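Local coordinates for protein phosphorylated carbohydrates phosphatase TM_1254 (Thermotoga maritima msb8, PDB 3KBB) that removes phosphate from a range of phosphorylated sugars, erythrose 4-phosphate, fructose 6-phosphate and mannose 6-phosphate among them, with the help of a divalent metal ion, preferably cobalt, at residues M1-F6 with E151-V156; E28-P33 with L58-S63; E49-L54 with N66-V71; K102-T107 with F127-F132. One frame throughout, in Å; residues are numbered along the deposited sequence.

Contact 1: residues M1-F6 with E151-V156; sequences MEAVIF and ERLNVV
Ala3 and Leu153 make the close part of this contact: the methyl CB of Ala3 sits against both ends of the leucine fork, 3.8 Å from Leu153 CD1 and slightly farther from CD2. Leu153 is the last helical residue of its segment, and with CG anti to its carbonyl carbon (chi1 -74°) it sends the fork down onto the strand. CD1 also reaches along the strand to Ile5, where it lies 4.2 Å from Ile5 CG1. Ala3, Ile5 and Leu153 are all buried, and their side chains meet by apolar contact alone. Val155, in the loop that follows, spans the two halves of the contact. Its CG2 turns inward to Ala3 CB at 4.2 Å, while its CG1 lies beside the Glu2 chain, 3.9 Å from Glu2 OE1. Here the packing gives way to water. Glu2 and Val155 run past each other in opposite directions, and one water bridges the segments: it donates to Glu2 OE1 at 2.6 Å and accepts from Val156 N at 3.1 Å. Asn154, with positive phi, marks the turn out of the helix. The arrangement is a helix end laid over a strand of the parallel sheet of a HAD-like hydrolase. Strand 160-164 flanks the same patch, with Val160 touching both Ala3 and Val155, and on the other side strand 102-106 places Ala104 against Leu153.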
loop_
_atom_site.group_PDB
_atom_site.type_symbol
_atom_site.label_atom_id
_atom_site.label_comp_id
_atom_site.label_asym_id
_atom_site.label_seq_id
_atom_site.Cartn_x
_atom_site.Cartn_y
_atom_site.Cartn_z
HETATM N N MSE A 1 24.434 -1.998 -4.102
HETATM C CA MSE A 1 23.081 -2.408 -3.614
HETATM C C MSE A 1 22.670 -3.576 -4.499
HETATM O O MSE A 1 23.057 -3.634 -5.680
HETATM C CB MSE A 1 22.124 -1.244 -3.773
HETATM C CG MSE A 1 20.986 -1.193 -2.766
HETATM SE SE MSE A 1 21.522 -1.024 -0.944
HETATM C CE MSE A 1 22.091 0.895 -1.035
ATOM N N GLU A 2 21.889 -4.505 -3.957
ATOM C CA GLU A 2 21.503 -5.672 -4.734
ATOM C C GLU A 2 20.016 -5.740 -4.993
ATOM O O GLU A 2 19.573 -6.398 -5.942
ATOM C CB GLU A 2 22.010 -6.946 -4.073
ATOM C CG GLU A 2 23.537 -7.064 -4.197
ATOM C CD GLU A 2 24.107 -8.393 -3.740
ATOM O OE1 GLU A 2 23.328 -9.327 -3.447
ATOM O OE2 GLU A 2 25.360 -8.502 -3.686
ATOM N N ALA A 3 19.234 -5.053 -4.160
ATOM C CA ALA A 3 17.809 -5.001 -4.418
ATOM C C ALA A 3 17.156 -3.752 -3.843
ATOM O O ALA A 3 17.656 -3.142 -2.895
ATOM C CB ALA A 3 17.104 -6.245 -3.860
ATOM N N VAL A 4 16.033 -3.398 -4.457
ATOM C CA VAL A 4 15.174 -2.333 -3.946
ATOM C C VAL A 4 13.763 -2.915 -3.754
ATOM O O VAL A 4 13.235 -3.590 -4.653
ATOM C CB VAL A 4 15.122 -1.133 -4.916
ATOM C CG1 VAL A 4 14.188 -0.033 -4.397
ATOM C CG2 VAL A 4 16.534 -0.531 -5.128
ATOM N N ILE A 5 13.206 -2.733 -2.555
ATOM C CA ILE A 5 11.905 -3.276 -2.210
ATOM C C ILE A 5 10.876 -2.146 -2.015
ATOM O O ILE A 5 11.146 -1.189 -1.287
ATOM C CB ILE A 5 11.989 -4.105 -0.900
ATOM C CG1 ILE A 5 13.118 -5.180 -0.962
ATOM C CG2 ILE A 5 10.626 -4.723 -0.635
ATOM C CD1 ILE A 5 13.496 -5.779 0.419
ATOM N N PHE A 6 9.706 -2.258 -2.640
ATOM C CA PHE A 6 8.656 -1.264 -2.507
ATOM C C PHE A 6 7.457 -1.857 -1.808
ATOM O O PHE A 6 6.979 -2.935 -2.185
ATOM C CB PHE A 6 8.183 -0.792 -3.876
ATOM C CG PHE A 6 9.148 0.131 -4.574
ATOM C CD1 PHE A 6 8.936 1.520 -4.563
ATOM C CD2 PHE A 6 10.281 -0.382 -5.228
ATOM C CE1 PHE A 6 9.842 2.397 -5.230
ATOM C CE2 PHE A 6 11.173 0.485 -5.880
ATOM C CZ PHE A 6 10.950 1.873 -5.849
ATOM N N GLU A 151 14.379 -13.734 1.280
ATOM C CA GLU A 151 14.559 -15.140 0.889
ATOM C C GLU A 151 14.405 -15.346 -0.586
ATOM O O GLU A 151 15.260 -15.993 -1.211
ATOM C CB GLU A 151 13.604 -16.038 1.652
ATOM C CG GLU A 151 13.848 -17.544 1.349
ATOM C CD GLU A 151 13.164 -18.427 2.342
ATOM O OE1 GLU A 151 11.960 -18.199 2.582
ATOM O OE2 GLU A 151 13.843 -19.330 2.888
ATOM N N ARG A 152 13.305 -14.844 -1.148
ATOM C CA ARG A 152 13.009 -15.004 -2.540
ATOM C C ARG A 152 14.010 -14.234 -3.428
ATOM O O ARG A 152 14.329 -14.675 -4.525
ATOM C CB ARG A 152 11.579 -14.576 -2.861
ATOM C CG ARG A 152 10.488 -15.542 -2.263
ATOM C CD ARG A 152 9.059 -15.225 -2.800
ATOM N NE ARG A 152 8.065 -16.067 -2.114
ATOM C CZ ARG A 152 6.732 -15.881 -2.069
ATOM N NH1 ARG A 152 6.119 -14.885 -2.708
ATOM N NH2 ARG A 152 5.995 -16.758 -1.399
ATOM N N LEU A 153 14.500 -13.087 -2.949
ATOM C CA LEU A 153 15.524 -12.332 -3.689
ATOM C C LEU A 153 16.934 -12.966 -3.581
ATOM O O LEU A 153 17.821 -12.692 -4.419
ATOM C CB LEU A 153 15.629 -10.932 -3.076
ATOM C CG LEU A 153 14.532 -9.912 -3.331
ATOM C CD1 LEU A 153 14.741 -8.762 -2.356
ATOM C CD2 LEU A 153 14.659 -9.398 -4.785
ATOM N N ASN A 154 17.115 -13.771 -2.544
ATOM C CA ASN A 154 18.412 -14.290 -2.138
ATOM C C ASN A 154 19.462 -13.178 -1.975
ATOM O O ASN A 154 20.552 -13.184 -2.611
ATOM C CB ASN A 154 18.860 -15.363 -3.144
ATOM C CG ASN A 154 20.090 -16.085 -2.714
ATOM O OD1 ASN A 154 20.359 -16.257 -1.528
ATOM N ND2 ASN A 154 20.862 -16.534 -3.698
ATOM N N VAL A 155 19.108 -12.186 -1.154
ATOM C CA VAL A 155 19.997 -11.053 -0.850
ATOM C C VAL A 155 20.027 -10.777 0.656
ATOM O O VAL A 155 19.072 -11.083 1.391
ATOM C CB VAL A 155 19.628 -9.744 -1.658
ATOM C CG1 VAL A 155 19.494 -10.017 -3.134
ATOM C CG2 VAL A 155 18.322 -9.157 -1.143
ATOM N N VAL A 156 21.130 -10.204 1.124
ATOM C CA VAL A 156 21.316 -9.870 2.545
ATOM C C VAL A 156 20.642 -8.520 2.836
ATOM O O VAL A 156 20.600 -7.684 1.957
ATOM C CB VAL A 156 22.829 -9.799 2.883
ATOM C CG1 VAL A 156 23.494 -11.147 2.494
ATOM C CG2 VAL A 156 23.486 -8.718 2.124
HETATM O O HOH W 1 23.334 -10.196 -0.989
#

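Contact 2: residues E28-P33 with L58-S63; sequences ESYGKP and LEIKDS
Tyr30 meets Ile60 with its ring face and Asp62 with its hydroxyl. The apolar part is a CH-pi contact: Ile60 CG2 stands over the middle of one face of the Tyr30 ring, 3.5 Å from its centroid and 10° off its normal. The other branch of the isoleucine curls over the ring's near side, bringing Ile60 CD1 to 3.4 Å from Tyr30 CD2. Lys32 adds its aliphatic stem, with CG 3.9 Å from Ile60 CG1, the two chains running antiparallel. A bend at chi2 (-59°) lays the rest of the lysine over the carbonyls of Leu58 and Glu59, with Lys32 CE 3.4 Å from Leu58 O. The direct hydrogen bond comes from Tyr30 OH, which donates to Asp62 OD2 at 2.7 Å; the oxygen lies in the ring plane and offers its anti lone pair, although the carboxylate is turned 75° from the ring. Water supplies the second polar link, accepting from Lys32 NZ and donating to Glu59 O. Both segments contain the Schellman turn that closes a helix, at Gly31 and at Glu59, so the contact joins the ends of helices 19-29 and 47-57 in the helical cap inserted between strands 3-7 and 102-106. Asp62 OD1 is held by Asn66, and Arg70 makes a cation-pi contact with Tyr30. The phenol is therefore fixed at face and hydroxyl together, and the arginine would probably help keep Asp62 charged.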
loop_
_atom_site.group_PDB
_atom_site.type_symbol
_atom_site.label_atom_id
_atom_site.label_comp_id
_atom_site.label_asym_id
_atom_site.label_seq_id
_atom_site.Cartn_x
_atom_site.Cartn_y
_atom_site.Cartn_z
ATOM N N GLU A 28 -25.129 5.818 -1.763
ATOM C CA GLU A 28 -25.986 6.336 -2.828
ATOM C C GLU A 28 -26.805 5.220 -3.494
ATOM O O GLU A 28 -27.973 5.421 -3.860
ATOM C CB GLU A 28 -25.119 7.089 -3.855
ATOM C CG GLU A 28 -25.840 7.525 -5.085
ATOM C CD GLU A 28 -24.962 8.315 -6.021
ATOM O OE1 GLU A 28 -24.617 9.475 -5.684
ATOM O OE2 GLU A 28 -24.628 7.785 -7.069
ATOM N N SER A 29 -26.214 4.036 -3.632
ATOM C CA SER A 29 -26.925 2.912 -4.249
ATOM C C SER A 29 -28.127 2.462 -3.393
ATOM O O SER A 29 -29.051 1.836 -3.921
ATOM C CB SER A 29 -25.974 1.715 -4.558
ATOM O OG SER A 29 -25.652 0.983 -3.392
ATOM N N TYR A 30 -28.080 2.747 -2.095
ATOM C CA TYR A 30 -29.191 2.479 -1.169
ATOM C C TYR A 30 -30.099 3.698 -0.893
ATOM O O TYR A 30 -30.923 3.698 0.081
ATOM C CB TYR A 30 -28.645 2.014 0.163
ATOM C CG TYR A 30 -28.075 0.617 0.176
ATOM C CD1 TYR A 30 -28.921 -0.505 0.168
ATOM C CD2 TYR A 30 -26.704 0.416 0.256
ATOM C CE1 TYR A 30 -28.390 -1.811 0.210
ATOM C CE2 TYR A 30 -26.169 -0.883 0.331
ATOM C CZ TYR A 30 -27.018 -1.982 0.293
ATOM O OH TYR A 30 -26.456 -3.252 0.349
ATOM N N GLY A 31 -29.942 4.741 -1.709
ATOM C CA GLY A 31 -30.678 5.988 -1.521
ATOM C C GLY A 31 -30.306 6.796 -0.277
ATOM O O GLY A 31 -31.130 7.574 0.196
ATOM N N LYS A 32 -29.060 6.638 0.227
ATOM C CA LYS A 32 -28.571 7.274 1.435
ATOM C C LYS A 32 -27.418 8.268 1.181
ATOM O O LYS A 32 -26.563 8.021 0.322
ATOM C CB LYS A 32 -28.067 6.251 2.493
ATOM C CG LYS A 32 -29.021 5.093 2.830
ATOM C CD LYS A 32 -30.376 5.634 3.372
ATOM C CE LYS A 32 -31.269 4.487 3.894
ATOM N NZ LYS A 32 -32.557 5.043 4.395
ATOM N N PRO A 33 -27.412 9.374 1.948
ATOM C CA PRO A 33 -26.347 10.348 1.886
ATOM C C PRO A 33 -25.137 9.848 2.693
ATOM O O PRO A 33 -25.235 8.872 3.470
ATOM C CB PRO A 33 -26.986 11.585 2.561
ATOM C CG PRO A 33 -27.901 10.974 3.631
ATOM C CD PRO A 33 -28.436 9.735 2.963
ATOM N N LEU A 58 -25.892 4.221 8.423
ATOM C CA LEU A 58 -26.664 4.721 7.288
ATOM C C LEU A 58 -28.098 4.183 7.254
ATOM O O LEU A 58 -28.858 4.452 6.308
ATOM C CB LEU A 58 -25.939 4.367 5.998
ATOM C CG LEU A 58 -24.570 5.062 5.811
ATOM C CD1 LEU A 58 -24.052 4.691 4.461
ATOM C CD2 LEU A 58 -24.671 6.576 5.936
ATOM N N GLU A 59 -28.449 3.400 8.277
ATOM C CA GLU A 59 -29.797 2.830 8.407
ATOM C C GLU A 59 -30.209 2.005 7.195
ATOM O O GLU A 59 -31.375 2.019 6.763
ATOM C CB GLU A 59 -30.806 3.942 8.708
ATOM C CG GLU A 59 -30.496 4.679 10.010
ATOM C CD GLU A 59 -31.417 5.861 10.275
ATOM O OE1 GLU A 59 -32.287 6.165 9.423
ATOM O OE2 GLU A 59 -31.253 6.489 11.340
ATOM N N ILE A 60 -29.233 1.298 6.631
ATOM C CA ILE A 60 -29.450 0.443 5.485
ATOM C C ILE A 60 -30.027 -0.898 5.937
ATOM O O ILE A 60 -29.533 -1.508 6.887
ATOM C CB ILE A 60 -28.144 0.251 4.683
ATOM C CG1 ILE A 60 -27.814 1.562 3.953
ATOM C CG2 ILE A 60 -28.293 -0.894 3.687
ATOM C CD1 ILE A 60 -26.386 1.689 3.420
ATOM N N LYS A 61 -31.086 -1.320 5.257
ATOM C CA LYS A 61 -31.768 -2.560 5.599
ATOM C C LYS A 61 -31.441 -3.555 4.498
ATOM O O LYS A 61 -32.091 -3.592 3.457
ATOM C CB LYS A 61 -33.282 -2.338 5.751
ATOM C CG LYS A 61 -33.682 -1.168 6.680
ATOM C CD LYS A 61 -33.243 -1.406 8.118
ATOM C CE LYS A 61 -33.533 -0.202 9.028
ATOM N NZ LYS A 61 -32.625 -0.216 10.237
ATOM N N ASP A 62 -30.374 -4.308 4.714
ATOM C CA ASP A 62 -29.946 -5.355 3.796
ATOM C C ASP A 62 -29.179 -6.333 4.677
ATOM O O ASP A 62 -28.934 -6.041 5.849
ATOM C CB ASP A 62 -29.042 -4.777 2.699
ATOM C CG ASP A 62 -29.026 -5.628 1.416
ATOM O OD1 ASP A 62 -29.632 -6.736 1.372
ATOM O OD2 ASP A 62 -28.409 -5.184 0.428
ATOM N N SER A 63 -28.832 -7.498 4.141
ATOM C CA SER A 63 -27.967 -8.418 4.870
ATOM C C SER A 63 -26.537 -7.883 4.800
ATOM O O SER A 63 -26.176 -7.178 3.838
ATOM C CB SER A 63 -28.040 -9.813 4.244
ATOM O OG SER A 63 -27.257 -9.875 3.057
HETATM O O HOH W 2 -33.603 3.056 5.978
#

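Contact 3: residues E49-L54 with N66-V71; sequences EGLPIL and NFKKRV
Leu51 points its side chain at helix 64-82, and most of the contact can be read by following it outward. Its CB lies 4.3 Å from Phe67 CE2, near the rim of the phenyl group. CG is anti to the Leu51 carbonyl carbon (chi1 -66°), which carries the fork away from the phenylalanine and toward Val71, one turn farther along the opposite helix. There the two side chains meet tip to tip: Leu51 CD1 is 3.9 Å from Val71 CG1, and CD2 rests about equally close to both valine methyls. CD1 also brushes the stem of Lys68, 4.2 Å from Lys68 CG, where the contact gives way to the exposed margin of the helix.

The phenyl ring fills the other part of the interface. Phe67 has CG anti to its own backbone N (chi1 -172°), and this carries CE2 to within 3.3 Å of Leu51 O, at an oblique approach. Leu54, about one turn on in helix 47-57, comes to the ring edge in its plane, with Leu54 CD2 3.8 Å from Phe67 CZ; the two side chains cross at about a right angle. Everything that passes between the segments is apolar or van der Waals in kind, and four of the five touching residues are buried.

The axes of the two segments approach to 10.4 Å at an angle of 108°, so the helices cross steeply within the helical cap domain of this HAD phosphatase. Helix 19-29 closes the group: its Tyr23 touches Leu51, Leu54 and Val71, while its Val26 packs on Phe67.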
loop_
_atom_site.group_PDB
_atom_site.type_symbol
_atom_site.label_atom_id
_atom_site.label_comp_id
_atom_site.label_asym_id
_atom_site.label_seq_id
_atom_site.Cartn_x
_atom_site.Cartn_y
_atom_site.Cartn_z
ATOM N N GLU A 49 -14.607 -4.505 10.612
ATOM C CA GLU A 49 -15.575 -3.993 11.598
ATOM C C GLU A 49 -16.191 -2.663 11.172
ATOM O O GLU A 49 -17.219 -2.245 11.703
ATOM C CB GLU A 49 -14.915 -3.783 12.957
ATOM C CG GLU A 49 -14.523 -5.067 13.680
ATOM C CD GLU A 49 -13.164 -5.557 13.241
ATOM O OE1 GLU A 49 -12.242 -4.722 13.137
ATOM O OE2 GLU A 49 -13.025 -6.769 12.979
ATOM N N GLY A 50 -15.529 -1.987 10.245
ATOM C CA GLY A 50 -15.995 -0.698 9.725
ATOM C C GLY A 50 -17.230 -0.805 8.856
ATOM O O GLY A 50 -18.143 0.037 8.959
ATOM N N LEU A 51 -17.268 -1.824 8.002
ATOM C CA LEU A 51 -18.390 -2.032 7.087
ATOM C C LEU A 51 -19.737 -2.251 7.776
ATOM O O LEU A 51 -20.719 -1.609 7.416
ATOM C CB LEU A 51 -18.104 -3.132 6.056
ATOM C CG LEU A 51 -16.985 -2.831 5.042
ATOM C CD1 LEU A 51 -16.947 -3.866 3.915
ATOM C CD2 LEU A 51 -17.120 -1.425 4.447
ATOM N N PRO A 52 -19.801 -3.170 8.751
ATOM C CA PRO A 52 -21.063 -3.348 9.481
ATOM C C PRO A 52 -21.539 -2.078 10.186
ATOM O O PRO A 52 -22.741 -1.813 10.191
ATOM C CB PRO A 52 -20.727 -4.433 10.515
ATOM C CG PRO A 52 -19.575 -5.165 9.959
ATOM C CD PRO A 52 -18.763 -4.117 9.215
ATOM N N ILE A 53 -20.612 -1.310 10.763
ATOM C CA ILE A 53 -20.907 -0.014 11.358
ATOM C C ILE A 53 -21.474 0.961 10.311
ATOM O O ILE A 53 -22.477 1.613 10.546
ATOM C CB ILE A 53 -19.669 0.629 12.040
ATOM C CG1 ILE A 53 -19.253 -0.142 13.312
ATOM C CG2 ILE A 53 -19.940 2.077 12.396
ATOM C CD1 ILE A 53 -17.918 0.319 13.909
ATOM N N LEU A 54 -20.811 1.064 9.170
ATOM C CA LEU A 54 -21.294 1.925 8.098
ATOM C C LEU A 54 -22.741 1.579 7.754
ATOM O O LEU A 54 -23.589 2.470 7.621
ATOM C CB LEU A 54 -20.369 1.796 6.880
ATOM C CG LEU A 54 -20.698 2.555 5.581
ATOM C CD1 LEU A 54 -20.605 4.063 5.780
ATOM C CD2 LEU A 54 -19.795 2.092 4.448
ATOM N N ASN A 66 -24.895 -9.068 1.525
ATOM C CA ASN A 66 -25.269 -8.242 0.383
ATOM C C ASN A 66 -24.556 -6.889 0.403
ATOM O O ASN A 66 -24.083 -6.410 -0.638
ATOM C CB ASN A 66 -26.783 -8.050 0.340
ATOM C CG ASN A 66 -27.515 -9.232 -0.295
ATOM O OD1 ASN A 66 -26.913 -10.062 -0.993
ATOM N ND2 ASN A 66 -28.828 -9.300 -0.067
ATOM N N PHE A 67 -24.470 -6.290 1.589
ATOM C CA PHE A 67 -23.794 -5.000 1.757
ATOM C C PHE A 67 -22.325 -5.095 1.360
ATOM O O PHE A 67 -21.837 -4.283 0.566
ATOM C CB PHE A 67 -23.929 -4.506 3.193
ATOM C CG PHE A 67 -23.424 -3.097 3.402
ATOM C CD1 PHE A 67 -24.183 -2.004 2.979
ATOM C CD2 PHE A 67 -22.200 -2.866 4.022
ATOM C CE1 PHE A 67 -23.720 -0.700 3.173
ATOM C CE2 PHE A 67 -21.723 -1.568 4.222
ATOM C CZ PHE A 67 -22.482 -0.477 3.793
ATOM N N LYS A 68 -21.632 -6.101 1.908
ATOM C CA LYS A 68 -20.206 -6.332 1.625
ATOM C C LYS A 68 -19.952 -6.523 0.146
ATOM O O LYS A 68 -18.940 -6.069 -0.376
ATOM C CB LYS A 68 -19.679 -7.535 2.410
ATOM C CG LYS A 68 -19.405 -7.227 3.867
ATOM C CD LYS A 68 -18.695 -8.387 4.576
ATOM C CE LYS A 68 -19.687 -9.433 5.066
ATOM N NZ LYS A 68 -19.056 -10.492 5.924
ATOM N N LYS A 69 -20.891 -7.182 -0.529
ATOM C CA LYS A 69 -20.795 -7.392 -1.966
ATOM C C LYS A 69 -20.875 -6.062 -2.717
ATOM O O LYS A 69 -20.170 -5.853 -3.701
ATOM C CB LYS A 69 -21.895 -8.356 -2.442
ATOM C CG LYS A 69 -21.791 -8.694 -3.941
ATOM C CD LYS A 69 -22.767 -9.766 -4.387
ATOM C CE LYS A 69 -22.638 -9.995 -5.893
ATOM N NZ LYS A 69 -23.224 -11.302 -6.305
ATOM N N ARG A 70 -21.752 -5.173 -2.248
ATOM C CA ARG A 70 -21.936 -3.866 -2.880
ATOM C C ARG A 70 -20.692 -3.018 -2.685
ATOM O O ARG A 70 -20.242 -2.336 -3.606
ATOM C CB ARG A 70 -23.148 -3.151 -2.284
ATOM C CG ARG A 70 -24.483 -3.787 -2.639
ATOM C CD ARG A 70 -25.045 -3.284 -3.959
ATOM N NE ARG A 70 -25.899 -2.118 -3.785
ATOM C CZ ARG A 70 -27.173 -2.149 -3.397
ATOM N NH1 ARG A 70 -27.773 -3.297 -3.106
ATOM N NH2 ARG A 70 -27.845 -1.017 -3.278
ATOM N N VAL A 71 -20.145 -3.055 -1.476
ATOM C CA VAL A 71 -18.883 -2.383 -1.200
ATOM C C VAL A 71 -17.798 -2.892 -2.165
ATOM O O VAL A 71 -17.054 -2.101 -2.771
ATOM C CB VAL A 71 -18.468 -2.573 0.255
ATOM C CG1 VAL A 71 -17.092 -2.019 0.490
ATOM C CG2 VAL A 71 -19.484 -1.892 1.198
#

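Contact 4: residues K102-T107 with F127-F132; sequences KLALAT and FDVMVF. With SO4 (sulfate ion), chain D.
Strands 102-106 and 129-131 run parallel, 12° apart, with Leu105 gripping both neighbours of Met130: Leu105 N donates to Val129 O and Leu105 O accepts from Val131 N, each at 2.9 Å. The ladder closes at Thr107 N, which donates to Val131 O. At its start, Leu103 O accepts from two amides, Asp128 N at 2.9 Å and the longer Val129 N at 3.3 Å. The Asp128 side chain extends the pairing ahead of the strand's first residue, its OD2 taking Leu103 N at 2.8 Å through the anti lone pair, with a salt bridge from Lys97 as well. On one face of the sheet the Phe127 ring folds across the first strand. Leu105 CB stands over that ring, 4.0 Å from its centroid and off toward the rim, while Leu103 CG approaches obliquely. Met130, a selenomethionine, adds CG beside Leu105 CB and then turns off from the strand. Ala104 and Val129 pair on the other face, under helix 144-153. Just past the strand, Thr107 has a chi1 of 178° that turns OG1 to the sulfate, 2.7 Å from its O1, and puts CG2 3.4 Å from Phe132 CD1. These strands and helix 111-120 form a beta-alpha-beta unit. Ser108, Thr109, Asp9 and Lys140 also hold the sulfate, probably from the crystallisation liquor, and Thr107 lies near Asp7, the probable nucleophile, consistent with a site for the substrate's phosphate.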
loop_
_atom_site.group_PDB
_atom_site.type_symbol
_atom_site.label_atom_id
_atom_site.label_comp_id
_atom_site.label_asym_id
_atom_site.label_seq_id
_atom_site.Cartn_x
_atom_site.Cartn_y
_atom_site.Cartn_z
ATOM N N LYS A 102 17.857 -6.053 -8.610
ATOM C CA LYS A 102 16.567 -6.755 -8.487
ATOM C C LYS A 102 15.542 -5.839 -7.856
ATOM O O LYS A 102 15.907 -4.982 -7.012
ATOM C CB LYS A 102 16.734 -7.953 -7.572
ATOM C CG LYS A 102 17.433 -9.134 -8.259
ATOM C CD LYS A 102 17.612 -10.265 -7.272
ATOM C CE LYS A 102 18.410 -11.398 -7.885
ATOM N NZ LYS A 102 18.205 -12.611 -7.061
ATOM N N LEU A 103 14.278 -6.018 -8.242
ATOM C CA LEU A 103 13.196 -5.135 -7.811
ATOM C C LEU A 103 12.152 -6.021 -7.178
ATOM O O LEU A 103 11.771 -7.041 -7.784
ATOM C CB LEU A 103 12.591 -4.423 -9.014
ATOM C CG LEU A 103 11.698 -3.183 -8.981
ATOM C CD1 LEU A 103 12.200 -2.132 -7.968
ATOM C CD2 LEU A 103 11.591 -2.525 -10.405
ATOM N N ALA A 104 11.707 -5.659 -5.977
ATOM C CA ALA A 104 10.714 -6.484 -5.306
ATOM C C ALA A 104 9.561 -5.617 -4.798
ATOM O O ALA A 104 9.747 -4.427 -4.501
ATOM C CB ALA A 104 11.308 -7.244 -4.148
ATOM N N LEU A 105 8.405 -6.263 -4.651
ATOM C CA LEU A 105 7.198 -5.660 -4.102
ATOM C C LEU A 105 6.845 -6.430 -2.830
ATOM O O LEU A 105 6.932 -7.667 -2.804
ATOM C CB LEU A 105 6.049 -5.860 -5.090
ATOM C CG LEU A 105 4.828 -5.209 -4.464
ATOM C CD1 LEU A 105 4.781 -3.718 -4.763
ATOM C CD2 LEU A 105 3.539 -5.923 -4.837
ATOM N N ALA A 106 6.467 -5.726 -1.761
ATOM C CA ALA A 106 5.930 -6.383 -0.575
ATOM C C ALA A 106 4.621 -5.646 -0.236
ATOM O O ALA A 106 4.580 -4.402 -0.207
ATOM C CB ALA A 106 6.913 -6.375 0.591
ATOM N N THR A 107 3.544 -6.390 -0.022
ATOM C CA THR A 107 2.276 -5.761 0.309
ATOM C C THR A 107 1.482 -6.640 1.243
ATOM O O THR A 107 1.533 -7.864 1.117
ATOM C CB THR A 107 1.430 -5.455 -0.941
ATOM O OG1 THR A 107 0.182 -4.871 -0.548
ATOM C CG2 THR A 107 1.165 -6.743 -1.780
ATOM N N PHE A 127 8.692 -6.121 -11.640
ATOM C CA PHE A 127 9.174 -6.814 -10.463
ATOM C C PHE A 127 9.733 -8.192 -10.730
ATOM O O PHE A 127 9.170 -8.948 -11.522
ATOM C CB PHE A 127 8.034 -6.858 -9.446
ATOM C CG PHE A 127 7.689 -5.478 -8.926
ATOM C CD1 PHE A 127 8.497 -4.902 -7.959
ATOM C CD2 PHE A 127 6.658 -4.758 -9.479
ATOM C CE1 PHE A 127 8.245 -3.629 -7.505
ATOM C CE2 PHE A 127 6.343 -3.485 -9.025
ATOM C CZ PHE A 127 7.181 -2.893 -8.044
ATOM N N ASP A 128 10.822 -8.503 -10.047
ATOM C CA ASP A 128 11.451 -9.804 -10.042
ATOM C C ASP A 128 10.846 -10.695 -8.954
ATOM O O ASP A 128 10.688 -11.919 -9.128
ATOM C CB ASP A 128 12.917 -9.579 -9.750
ATOM C CG ASP A 128 13.583 -8.711 -10.832
ATOM O OD1 ASP A 128 13.611 -9.144 -12.009
ATOM O OD2 ASP A 128 14.049 -7.583 -10.530
ATOM N N VAL A 129 10.524 -10.075 -7.826
ATOM C CA VAL A 129 9.996 -10.804 -6.676
ATOM C C VAL A 129 8.788 -10.036 -6.173
ATOM O O VAL A 129 8.851 -8.800 -6.016
ATOM C CB VAL A 129 11.073 -10.920 -5.568
ATOM C CG1 VAL A 129 10.471 -11.263 -4.201
ATOM C CG2 VAL A 129 12.175 -11.938 -5.968
HETATM N N MSE A 130 7.708 -10.739 -5.821
HETATM C CA MSE A 130 6.573 -10.028 -5.230
HETATM C C MSE A 130 6.023 -10.907 -4.112
HETATM O O MSE A 130 5.873 -12.126 -4.310
HETATM C CB MSE A 130 5.483 -9.755 -6.279
HETATM C CG MSE A 130 5.926 -8.926 -7.556
HETATM SE SE MSE A 130 4.410 -8.376 -8.595
HETATM C CE MSE A 130 4.015 -10.083 -9.505
ATOM N N VAL A 131 5.819 -10.343 -2.927
ATOM C CA VAL A 131 5.303 -11.117 -1.781
ATOM C C VAL A 131 4.032 -10.407 -1.306
ATOM O O VAL A 131 4.010 -9.153 -1.241
ATOM C CB VAL A 131 6.358 -11.176 -0.646
ATOM C CG1 VAL A 131 5.767 -11.785 0.608
ATOM C CG2 VAL A 131 7.613 -11.997 -1.071
ATOM N N PHE A 132 2.994 -11.191 -0.958
ATOM C CA PHE A 132 1.647 -10.671 -0.704
ATOM C C PHE A 132 1.215 -11.093 0.694
ATOM O O PHE A 132 1.820 -11.970 1.277
ATOM C CB PHE A 132 0.685 -11.217 -1.782
ATOM C CG PHE A 132 1.107 -10.815 -3.174
ATOM C CD1 PHE A 132 0.781 -9.563 -3.665
ATOM C CD2 PHE A 132 1.864 -11.681 -3.944
ATOM C CE1 PHE A 132 1.190 -9.157 -4.937
ATOM C CE2 PHE A 132 2.312 -11.271 -5.211
ATOM C CZ PHE A 132 1.955 -10.005 -5.689
HETATM S S SO4 D . 0.139 -2.583 1.609
HETATM O O1 SO4 D . 0.666 -2.356 0.254
HETATM O O2 SO4 D . -0.267 -1.316 2.211
HETATM O O3 SO4 D . -1.116 -3.365 1.541
HETATM O O4 SO4 D . 1.119 -3.228 2.549
#

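Contacts 1 and 4 belong to one parallel sheet, where strands 3-7 and 102-106 are neighbours; their centres are about 9 Å apart. Phe6 N meets Ala104 O at 2.9 Å, and Lys102 NZ reaches Leu153 O at 2.7 Å. Contact 4 ends at the sulfate, with the Thr107 side chain about 4 Å from that of Asp7, whereas Ile5 of contact 1 stays about 7 Å from it. Contacts 2 and 3 lie together in the helical cap domain, centres about 10 Å apart, joined by Ser29 OG to Arg70 NH2 at 3.0 Å. The two pairs sit on opposite sides of the chain's centre, with contacts 3 and 4 about 18 Å apart at their nearest atoms.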